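Local coordinates for CELL WALL surface anchor family protein (Streptococcus pneumoniae, PDB 2WW8) that acts as an adhesin of the pneumococcal pilus and probably takes part in host-cell recognition, at residues G109-T114 against S730-L735; Q759-D764 against D796-L801; K792-G797 against V819-V824. All blocks are in the same frame, centred on the assembly; numbering follows the deposited sequence.

Followed from the N terminus, the chain first closes a very large loop at contact 1, where 109-114, between two strands of the first prealbumin-like domain, meets 730-735, which passes from strand 724-730 to strand 736-744. Contacts 2 and 3 follow in the second prealbumin-like domain. Contact 2 pairs strand 755-761 with strand 797-805; contact 3 starts at 792-797, the stretch where contact 2 ends, and carries the pairing on to strand 816-824. Their loops therefore overlap, sharing Asp796 and Gly797, with centres about 7 Å apart. Contact 1 touches contact 3 by packing of Leu735 CB on Leu794 O (3.6 Å), so the interdomain linker adjoins the second domain.

Contact 1 of 3, residues G109-T114 against S730-L735; sequences GYKPST and SKEKKL
The backbones of Tyr110 and Lys733 form a single beta bridge, and two hydrogen bonds define it: Lys111 N to Glu732 O (2.8 Å) and Lys734 N to Gly109 O (2.8 Å). The first is nearly straight at its donor (164°). The touching parts run 122° apart end to end, which fits a local bridge rather than a strand pair. Gly109, which supplies one acceptor, has a positive phi, a conformation open mainly to glycine.

Tyr110 is the central side chain. Its ring lies obliquely along the other backbone, with CD1 near Lys733 N and 3.7 Å from Lys731 CB. Farther out, the Lys733 side chain slants across that of Tyr110, its CD 3.9 Å from Tyr110 CZ. The ends of both side chains are fixed by Glu57: its backbone N bonds to Tyr110 OH, and its carboxylate makes a salt bridge with Lys733 NZ. Lys731 points toward 109-114, and its bent chain brings NZ to 3.3 Å from Ser113 CB; with Glu103 this ammonium makes a long, weak ion pair.

Lys111 comes across Glu732 with its aliphatic part, CD lying 3.9 Å from Glu732 CB; Lys111 NZ and Glu732 OE1, 5.0 Å apart, are too distant for a salt bridge, so the contact itself is aliphatic. Lys734 folds back by its chi1 of 55°, placing CG 3.2 Å from Gly109 O.

The bridge thus anchors the linker between strands 724-730 and 736-744 to a loop of the first prealbumin-like domain, where the chain leaves it for the second, consistent with tandem CNA_B-type modules.

Contact 2 of 3, residues Q759-D764 against D796-L801; sequences QKQHPD and DGKYRL
Lys760 lies over one face of the Tyr799 ring, crossing it at a slant. The CH-pi geometry is clear at CG, which sits 4.0 Å from the centroid of the Tyr799 ring and 20° off its normal; beyond it Lys760 CE comes to 3.4 Å from Tyr799 OH. With CG anti to the backbone N and the chain extended as far as CE, the aliphatic part runs from the ring face toward the hydroxyl. A bend at chi4 (-50°) then turns the ammonium group to Asp796 O, where NZ makes a weak hydrogen bond of 3.2 Å. The hydroxyl itself is held by Ser795 O, and the Tyr799 ring also meets that of Phe821 with planes almost parallel.

Lys760 and Tyr799 form a non-hydrogen-bonded pair of the antiparallel sheet in the second prealbumin-like domain, strand 759-761 running at 149° to strand 797-801. The neighbouring pair, Gln759 and Arg800, is hydrogen-bonded in both directions, with Gln759 N to Arg800 O at 2.8 Å and Arg800 N to Gln759 O at 3.0 Å.

Gln761 and Lys798 lie side by side and point the same way. The amide of Gln761 runs along the methylene chain, its OE1 3.2 Å from Lys798 CG, while its NE2 is bonded to Pro766 O. At the backbone, Gln761 N donates to Lys798 O (2.8 Å).

Contact 3 of 3, residues K792-G797 against V819-V824; sequences KNLSDG and VAFQIV
A corner between the two sheets of the prealbumin-like domain brings Leu794 to Gly797 against strand 819-824. The corner begins at a G1 beta bulge, where Asn793 and Leu794 both face Gly736, and it ends as Gly797 pairs with Ile823.

That pair is antiparallel and hydrogen-bonded: Gly797 N gives to Ile823 O at 2.9 Å, Ile823 N gives to Gly797 O at 3.0 Å, and each donor lies in the plane of its acceptor carbonyl. Asp796 CA adds a CA-H...O contact to the same Ile823 O (3.3 Å).

Ile823 packs against the inner side of the corner. Its CB lies 3.7 Å from Ser795 O, and CG2, anti to the backbone N, is carried toward Asp796 OD1 (3.7 Å) and Leu794 O. The Asp796 side chain crosses that of Ile823 at about a right angle. Its carboxylate is gripped by two backbone donors, OD1 by Gly826 N and OD2 by Asn825 N, which pins the corner to the turn leading into strand 827-833.

Leu794 is directed toward strand 819-824, and its CD1 serves two neighbours. It approaches Phe821 at the ring edge, near the plane, 4.2 Å from CE2, and meets Ile823 CD1 at 4.2 Å. Phe821 packs in turn on Ile738 and Phe740 of strand 736-744, in the sheet that the corner leaves. Crossing from that sheet to the one holding strand 816-824, with Leu794, Phe821 and Ile823 between, is consistent with the two-sheet sandwich of the prealbumin-like (transthyretin clan) fold.

Contact 1 of 3, residues G109-T114 against S730-L735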
loop_
_atom_site.group_PDB
_atom_site.type_symbol
_atom_site.label_atom_id
_atom_site.label_comp_id
_atom_site.label_asym_id
_atom_site.label_seq_id
_atom_site.Cartn_x
_atom_site.Cartn_y
_atom_site.Cartn_z
ATOM N N GLY A 109 -2.955 -46.721 45.382
ATOM C CA GLY A 109 -4.277 -46.449 45.951
ATOM C C GLY A 109 -5.451 -46.725 45.022
ATOM O O GLY A 109 -6.566 -46.928 45.502
ATOM N N TYR A 110 -5.204 -46.749 43.712
ATOM C CA TYR A 110 -6.248 -46.779 42.682
ATOM C C TYR A 110 -6.323 -48.091 41.881
ATOM O O TYR A 110 -5.299 -48.698 41.561
ATOM C CB TYR A 110 -6.145 -45.516 41.777
ATOM C CG TYR A 110 -6.533 -44.269 42.558
ATOM C CD1 TYR A 110 -7.853 -43.790 42.556
ATOM C CD2 TYR A 110 -5.594 -43.612 43.364
ATOM C CE1 TYR A 110 -8.220 -42.679 43.333
ATOM C CE2 TYR A 110 -5.940 -42.493 44.129
ATOM C CZ TYR A 110 -7.255 -42.034 44.112
ATOM O OH TYR A 110 -7.579 -40.937 44.882
ATOM N N LYS A 111 -7.543 -48.523 41.561
ATOM C CA LYS A 111 -7.792 -49.674 40.684
ATOM C C LYS A 111 -7.117 -49.532 39.322
ATOM O O LYS A 111 -6.999 -48.407 38.822
ATOM C CB LYS A 111 -9.295 -49.834 40.427
ATOM C CG LYS A 111 -10.037 -50.877 41.259
ATOM C CD LYS A 111 -11.502 -50.732 40.874
ATOM C CE LYS A 111 -12.426 -51.538 41.745
ATOM N NZ LYS A 111 -13.794 -51.084 41.404
ATOM N N PRO A 112 -6.687 -50.656 38.711
ATOM C CA PRO A 112 -6.195 -50.585 37.328
ATOM C C PRO A 112 -7.375 -50.326 36.394
ATOM O O PRO A 112 -8.527 -50.490 36.821
ATOM C CB PRO A 112 -5.594 -51.975 37.081
ATOM C CG PRO A 112 -6.330 -52.871 38.029
ATOM C CD PRO A 112 -6.626 -52.030 39.244
ATOM N N SER A 113 -7.089 -49.899 35.161
ATOM C CA SER A 113 -8.113 -49.705 34.136
ATOM C C SER A 113 -8.328 -50.972 33.292
ATOM O O SER A 113 -7.367 -51.607 32.857
ATOM C CB SER A 113 -7.727 -48.521 33.248
ATOM O OG SER A 113 -8.498 -48.493 32.059
ATOM N N THR A 114 -9.582 -51.350 33.054
ATOM C CA THR A 114 -9.868 -52.515 32.210
ATOM C C THR A 114 -9.872 -52.161 30.715
ATOM O O THR A 114 -10.144 -53.011 29.861
ATOM C CB THR A 114 -11.210 -53.193 32.606
ATOM O OG1 THR A 114 -12.152 -52.187 33.006
ATOM C CG2 THR A 114 -11.021 -54.203 33.750
ATOM N N SER A 730 -11.022 -40.773 35.145
ATOM C CA SER A 730 -11.516 -40.898 36.513
ATOM C C SER A 730 -11.221 -42.283 37.100
ATOM O O SER A 730 -11.770 -43.298 36.675
ATOM C CB SER A 730 -13.011 -40.591 36.557
ATOM O OG SER A 730 -13.170 -39.194 36.459
ATOM N N LYS A 731 -10.340 -42.328 38.089
ATOM C CA LYS A 731 -9.903 -43.613 38.624
ATOM C C LYS A 731 -10.730 -43.992 39.870
ATOM O O LYS A 731 -11.183 -43.096 40.603
ATOM C CB LYS A 731 -8.391 -43.530 38.864
ATOM C CG LYS A 731 -7.521 -43.717 37.621
ATOM C CD LYS A 731 -6.605 -44.964 37.722
ATOM C CE LYS A 731 -7.150 -46.265 37.108
ATOM N NZ LYS A 731 -7.637 -46.257 35.680
ATOM N N GLU A 732 -10.961 -45.292 40.092
ATOM C CA GLU A 732 -11.652 -45.765 41.315
ATOM C C GLU A 732 -10.637 -46.173 42.387
ATOM O O GLU A 732 -9.771 -47.021 42.147
ATOM C CB GLU A 732 -12.615 -46.956 41.091
ATOM C CG GLU A 732 -13.411 -47.012 39.778
ATOM C CD GLU A 732 -14.707 -46.192 39.790
ATOM O OE1 GLU A 732 -15.554 -46.409 40.689
ATOM O OE2 GLU A 732 -14.895 -45.337 38.881
ATOM N N LYS A 733 -10.742 -45.564 43.565
ATOM C CA LYS A 733 -9.989 -46.041 44.725
ATOM C C LYS A 733 -10.116 -47.568 44.835
ATOM O O LYS A 733 -11.219 -48.116 44.756
ATOM C CB LYS A 733 -10.520 -45.383 45.996
ATOM C CG LYS A 733 -9.502 -45.232 47.110
ATOM C CD LYS A 733 -8.916 -43.830 47.140
ATOM C CE LYS A 733 -8.534 -43.458 48.561
ATOM N NZ LYS A 733 -8.433 -41.983 48.669
ATOM N N LYS A 734 -8.993 -48.267 44.976
ATOM C CA LYS A 734 -9.062 -49.715 45.211
ATOM C C LYS A 734 -9.277 -50.069 46.673
ATOM O O LYS A 734 -8.764 -49.420 47.590
ATOM C CB LYS A 734 -7.912 -50.512 44.585
ATOM C CG LYS A 734 -6.495 -50.103 44.957
ATOM C CD LYS A 734 -5.807 -51.146 45.830
ATOM C CE LYS A 734 -5.346 -52.373 45.061
ATOM N NZ LYS A 734 -6.506 -53.001 44.378
ATOM N N LEU A 735 -10.080 -51.104 46.870
ATOM C CA LEU A 735 -10.337 -51.563 48.226
ATOM C C LEU A 735 -9.723 -52.946 48.498
ATOM O O LEU A 735 -9.512 -53.762 47.596
ATOM C CB LEU A 735 -11.838 -51.475 48.559
ATOM C CG LEU A 735 -12.460 -50.069 48.462
ATOM C CD1 LEU A 735 -13.974 -50.173 48.364
ATOM C CD2 LEU A 735 -12.030 -49.081 49.569
#

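Contact 2 of 3, residues Q759-D764 against D796-L801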
loop_
_atom_site.group_PDB
_atom_site.type_symbol
_atom_site.label_atom_id
_atom_site.label_comp_id
_atom_site.label_asym_id
_atom_site.label_seq_id
_atom_site.Cartn_x
_atom_site.Cartn_y
_atom_site.Cartn_z
ATOM N N GLN A 759 -13.268 -57.249 63.106
ATOM C CA GLN A 759 -13.299 -55.939 63.760
ATOM C C GLN A 759 -12.394 -54.935 63.069
ATOM O O GLN A 759 -11.390 -55.314 62.465
ATOM C CB GLN A 759 -12.890 -56.034 65.226
ATOM C CG GLN A 759 -13.689 -57.061 66.020
ATOM C CD GLN A 759 -15.065 -56.562 66.382
ATOM O OE1 GLN A 759 -16.053 -56.790 65.673
ATOM N NE2 GLN A 759 -15.133 -55.843 67.497
ATOM N N LYS A 760 -12.757 -53.655 63.160
ATOM C CA LYS A 760 -11.948 -52.567 62.610
ATOM C C LYS A 760 -11.572 -51.584 63.705
ATOM O O LYS A 760 -12.378 -51.327 64.595
ATOM C CB LYS A 760 -12.664 -51.829 61.473
ATOM C CG LYS A 760 -11.699 -51.028 60.601
ATOM C CD LYS A 760 -12.384 -50.411 59.392
ATOM C CE LYS A 760 -11.438 -49.449 58.645
ATOM N NZ LYS A 760 -10.763 -48.456 59.539
ATOM N N GLN A 761 -10.348 -51.065 63.648
ATOM C CA GLN A 761 -9.891 -50.064 64.602
ATOM C C GLN A 761 -10.765 -48.808 64.449
ATOM O O GLN A 761 -11.079 -48.391 63.333
ATOM C CB GLN A 761 -8.406 -49.764 64.370
ATOM C CG GLN A 761 -7.740 -48.806 65.363
ATOM C CD GLN A 761 -6.272 -48.569 65.023
ATOM O OE1 GLN A 761 -5.926 -48.305 63.868
ATOM N NE2 GLN A 761 -5.402 -48.674 66.021
ATOM N N HIS A 762 -11.199 -48.238 65.572
ATOM C CA HIS A 762 -11.973 -46.998 65.543
ATOM C C HIS A 762 -11.065 -45.829 65.124
ATOM O O HIS A 762 -9.954 -45.697 65.650
ATOM C CB HIS A 762 -12.684 -46.733 66.883
ATOM C CG HIS A 762 -13.533 -45.493 66.884
ATOM N ND1 HIS A 762 -13.312 -44.432 67.741
ATOM C CD2 HIS A 762 -14.592 -45.138 66.114
ATOM C CE1 HIS A 762 -14.205 -43.485 67.508
ATOM N NE2 HIS A 762 -14.986 -43.884 66.518
ATOM N N PRO A 763 -11.523 -44.992 64.166
ATOM C CA PRO A 763 -10.732 -43.889 63.609
ATOM C C PRO A 763 -10.099 -42.980 64.663
ATOM O O PRO A 763 -8.949 -42.573 64.492
ATOM C CB PRO A 763 -11.747 -43.118 62.754
ATOM C CG PRO A 763 -13.101 -43.617 63.184
ATOM C CD PRO A 763 -12.852 -45.056 63.529
ATOM N N ASP A 764 -10.834 -42.681 65.733
ATOM C CA ASP A 764 -10.345 -41.858 66.846
ATOM C C ASP A 764 -9.421 -42.612 67.816
ATOM O O ASP A 764 -8.212 -42.359 67.813
ATOM C CB ASP A 764 -11.511 -41.195 67.592
ATOM C CG ASP A 764 -12.430 -40.418 66.664
ATOM O OD1 ASP A 764 -11.935 -39.483 66.005
ATOM O OD2 ASP A 764 -13.637 -40.739 66.588
ATOM N N ASP A 796 -9.191 -48.698 54.136
ATOM C CA ASP A 796 -7.884 -48.646 54.789
ATOM C C ASP A 796 -7.958 -48.640 56.318
ATOM O O ASP A 796 -8.920 -48.117 56.890
ATOM C CB ASP A 796 -7.073 -47.468 54.257
ATOM C CG ASP A 796 -6.438 -47.772 52.910
ATOM O OD1 ASP A 796 -6.923 -48.684 52.192
ATOM O OD2 ASP A 796 -5.437 -47.086 52.594
ATOM N N GLY A 797 -6.960 -49.244 56.964
ATOM C CA GLY A 797 -6.846 -49.200 58.423
ATOM C C GLY A 797 -6.484 -50.548 59.021
ATOM O O GLY A 797 -6.093 -51.464 58.292
ATOM N N LYS A 798 -6.608 -50.638 60.343
ATOM C CA LYS A 798 -6.267 -51.835 61.109
ATOM C C LYS A 798 -7.484 -52.724 61.428
ATOM O O LYS A 798 -8.559 -52.218 61.777
ATOM C CB LYS A 798 -5.524 -51.436 62.382
ATOM C CG LYS A 798 -4.299 -50.550 62.195
ATOM C CD LYS A 798 -3.393 -50.689 63.409
ATOM C CE LYS A 798 -2.487 -49.486 63.605
ATOM N NZ LYS A 798 -1.440 -49.545 62.562
ATOM N N TYR A 799 -7.294 -54.042 61.285
ATOM C CA TYR A 799 -8.325 -55.071 61.436
ATOM C C TYR A 799 -7.846 -56.186 62.362
ATOM O O TYR A 799 -6.635 -56.482 62.434
ATOM C CB TYR A 799 -8.720 -55.704 60.099
ATOM C CG TYR A 799 -9.442 -54.758 59.157
ATOM C CD1 TYR A 799 -8.725 -53.826 58.421
ATOM C CD2 TYR A 799 -10.839 -54.786 59.009
ATOM C CE1 TYR A 799 -9.375 -52.936 57.561
ATOM C CE2 TYR A 799 -11.493 -53.908 58.148
ATOM C CZ TYR A 799 -10.748 -52.987 57.421
ATOM O OH TYR A 799 -11.324 -52.087 56.543
ATOM N N ARG A 800 -8.825 -56.779 63.053
ATOM C CA ARG A 800 -8.645 -57.920 63.967
ATOM C C ARG A 800 -9.783 -58.909 63.726
ATOM O O ARG A 800 -10.952 -58.541 63.904
ATOM C CB ARG A 800 -8.675 -57.500 65.444
ATOM C CG ARG A 800 -7.402 -56.849 65.943
ATOM C CD ARG A 800 -7.540 -56.338 67.376
ATOM N NE ARG A 800 -6.299 -55.694 67.808
ATOM C CZ ARG A 800 -6.073 -55.172 69.017
ATOM N NH1 ARG A 800 -6.991 -55.218 69.978
ATOM N NH2 ARG A 800 -4.907 -54.591 69.287
ATOM N N LEU A 801 -9.434 -60.126 63.309
ATOM C CA LEU A 801 -10.437 -61.169 63.081
ATOM C C LEU A 801 -10.580 -61.998 64.375
ATOM O O LEU A 801 -9.581 -62.452 64.953
ATOM C CB LEU A 801 -10.084 -62.029 61.862
ATOM C CG LEU A 801 -10.957 -63.277 61.678
ATOM C CD1 LEU A 801 -12.330 -63.023 61.075
ATOM C CD2 LEU A 801 -10.192 -64.204 60.784
#

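Contact 3 of 3, residues K792-G797 against V819-V824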
loop_
_atom_site.group_PDB
_atom_site.type_symbol
_atom_site.label_atom_id
_atom_site.label_comp_id
_atom_site.label_asym_id
_atom_site.label_seq_id
_atom_site.Cartn_x
_atom_site.Cartn_y
_atom_site.Cartn_z
ATOM N N LYS A 792 -14.063 -58.622 51.408
ATOM C CA LYS A 792 -13.742 -57.783 50.246
ATOM C C LYS A 792 -14.339 -56.393 50.487
ATOM O O LYS A 792 -15.083 -56.214 51.457
ATOM C CB LYS A 792 -14.232 -58.443 48.947
ATOM C CG LYS A 792 -15.731 -58.327 48.732
ATOM C CD LYS A 792 -16.291 -59.520 47.950
ATOM C CE LYS A 792 -17.760 -59.262 47.596
ATOM N NZ LYS A 792 -17.870 -58.800 46.160
ATOM N N ASN A 793 -13.998 -55.424 49.633
ATOM C CA ASN A 793 -14.462 -54.034 49.771
ATOM C C ASN A 793 -14.069 -53.394 51.107
ATOM O O ASN A 793 -14.843 -52.652 51.713
ATOM C CB ASN A 793 -15.976 -53.896 49.545
ATOM C CG ASN A 793 -16.458 -54.622 48.299
ATOM O OD1 ASN A 793 -15.877 -54.510 47.214
ATOM N ND2 ASN A 793 -17.535 -55.386 48.458
ATOM N N LEU A 794 -12.857 -53.712 51.562
ATOM C CA LEU A 794 -12.376 -53.249 52.858
ATOM C C LEU A 794 -11.624 -51.920 52.761
ATOM O O LEU A 794 -10.684 -51.811 51.980
ATOM C CB LEU A 794 -11.474 -54.307 53.492
ATOM C CG LEU A 794 -11.996 -55.698 53.868
ATOM C CD1 LEU A 794 -10.823 -56.418 54.516
ATOM C CD2 LEU A 794 -13.216 -55.672 54.813
ATOM N N SER A 795 -12.037 -50.944 53.569
ATOM C CA SER A 795 -11.374 -49.637 53.685
ATOM C C SER A 795 -9.995 -49.744 54.328
ATOM O O SER A 795 -9.681 -50.728 55.021
ATOM C CB SER A 795 -12.188 -48.694 54.572
ATOM O OG SER A 795 -13.572 -48.950 54.408
ATOM N N ASP A 796 -9.191 -48.698 54.136
ATOM C CA ASP A 796 -7.884 -48.646 54.789
ATOM C C ASP A 796 -7.958 -48.640 56.318
ATOM O O ASP A 796 -8.920 -48.117 56.890
ATOM C CB ASP A 796 -7.073 -47.468 54.257
ATOM C CG ASP A 796 -6.438 -47.772 52.910
ATOM O OD1 ASP A 796 -6.923 -48.684 52.192
ATOM O OD2 ASP A 796 -5.437 -47.086 52.594
ATOM N N GLY A 797 -6.960 -49.244 56.964
ATOM C CA GLY A 797 -6.846 -49.200 58.423
ATOM C C GLY A 797 -6.484 -50.548 59.021
ATOM O O GLY A 797 -6.093 -51.464 58.292
ATOM N N VAL A 819 -6.281 -63.144 64.150
ATOM C CA VAL A 819 -5.363 -62.544 63.189
ATOM C C VAL A 819 -5.516 -61.027 63.190
ATOM O O VAL A 819 -6.642 -60.503 63.298
ATOM C CB VAL A 819 -5.653 -62.979 61.726
ATOM C CG1 VAL A 819 -4.527 -62.481 60.793
ATOM C CG2 VAL A 819 -5.804 -64.485 61.589
ATOM N N ALA A 820 -4.369 -60.358 63.062
ATOM C CA ALA A 820 -4.289 -58.916 62.810
ATOM C C ALA A 820 -3.744 -58.681 61.411
ATOM O O ALA A 820 -2.890 -59.435 60.922
ATOM C CB ALA A 820 -3.382 -58.215 63.819
ATOM N N PHE A 821 -4.237 -57.627 60.773
ATOM C CA PHE A 821 -3.626 -57.202 59.503
ATOM C C PHE A 821 -4.044 -55.760 59.249
ATOM O O PHE A 821 -4.908 -55.253 59.963
ATOM C CB PHE A 821 -4.042 -58.097 58.329
ATOM C CG PHE A 821 -5.534 -58.128 58.066
ATOM C CD1 PHE A 821 -6.337 -59.115 58.635
ATOM C CD2 PHE A 821 -6.148 -57.165 57.258
ATOM C CE1 PHE A 821 -7.720 -59.147 58.387
ATOM C CE2 PHE A 821 -7.511 -57.187 57.005
ATOM C CZ PHE A 821 -8.302 -58.180 57.556
ATOM N N GLN A 822 -3.430 -55.140 58.241
ATOM C CA GLN A 822 -3.716 -53.783 57.795
ATOM C C GLN A 822 -4.046 -53.751 56.306
ATOM O O GLN A 822 -3.493 -54.519 55.510
ATOM C CB GLN A 822 -2.469 -52.924 57.994
ATOM C CG GLN A 822 -2.467 -52.124 59.257
ATOM C CD GLN A 822 -1.548 -50.918 59.129
ATOM O OE1 GLN A 822 -1.994 -49.777 58.987
ATOM N NE2 GLN A 822 -0.249 -51.178 59.158
ATOM N N ILE A 823 -4.947 -52.852 55.922
ATOM C CA ILE A 823 -5.176 -52.536 54.511
ATOM C C ILE A 823 -4.594 -51.117 54.308
ATOM O O ILE A 823 -4.971 -50.166 55.012
ATOM C CB ILE A 823 -6.693 -52.641 54.094
ATOM C CG1 ILE A 823 -7.355 -53.996 54.421
ATOM C CG2 ILE A 823 -6.875 -52.338 52.612
ATOM C CD1 ILE A 823 -6.874 -55.198 53.621
ATOM N N VAL A 824 -3.642 -50.993 53.386
ATOM C CA VAL A 824 -3.007 -49.715 53.049
ATOM C C VAL A 824 -2.966 -49.583 51.532
ATOM O O VAL A 824 -2.459 -50.481 50.839
ATOM C CB VAL A 824 -1.574 -49.575 53.620
ATOM C CG1 VAL A 824 -0.523 -50.074 52.623
ATOM C CG2 VAL A 824 -1.249 -48.121 53.936
#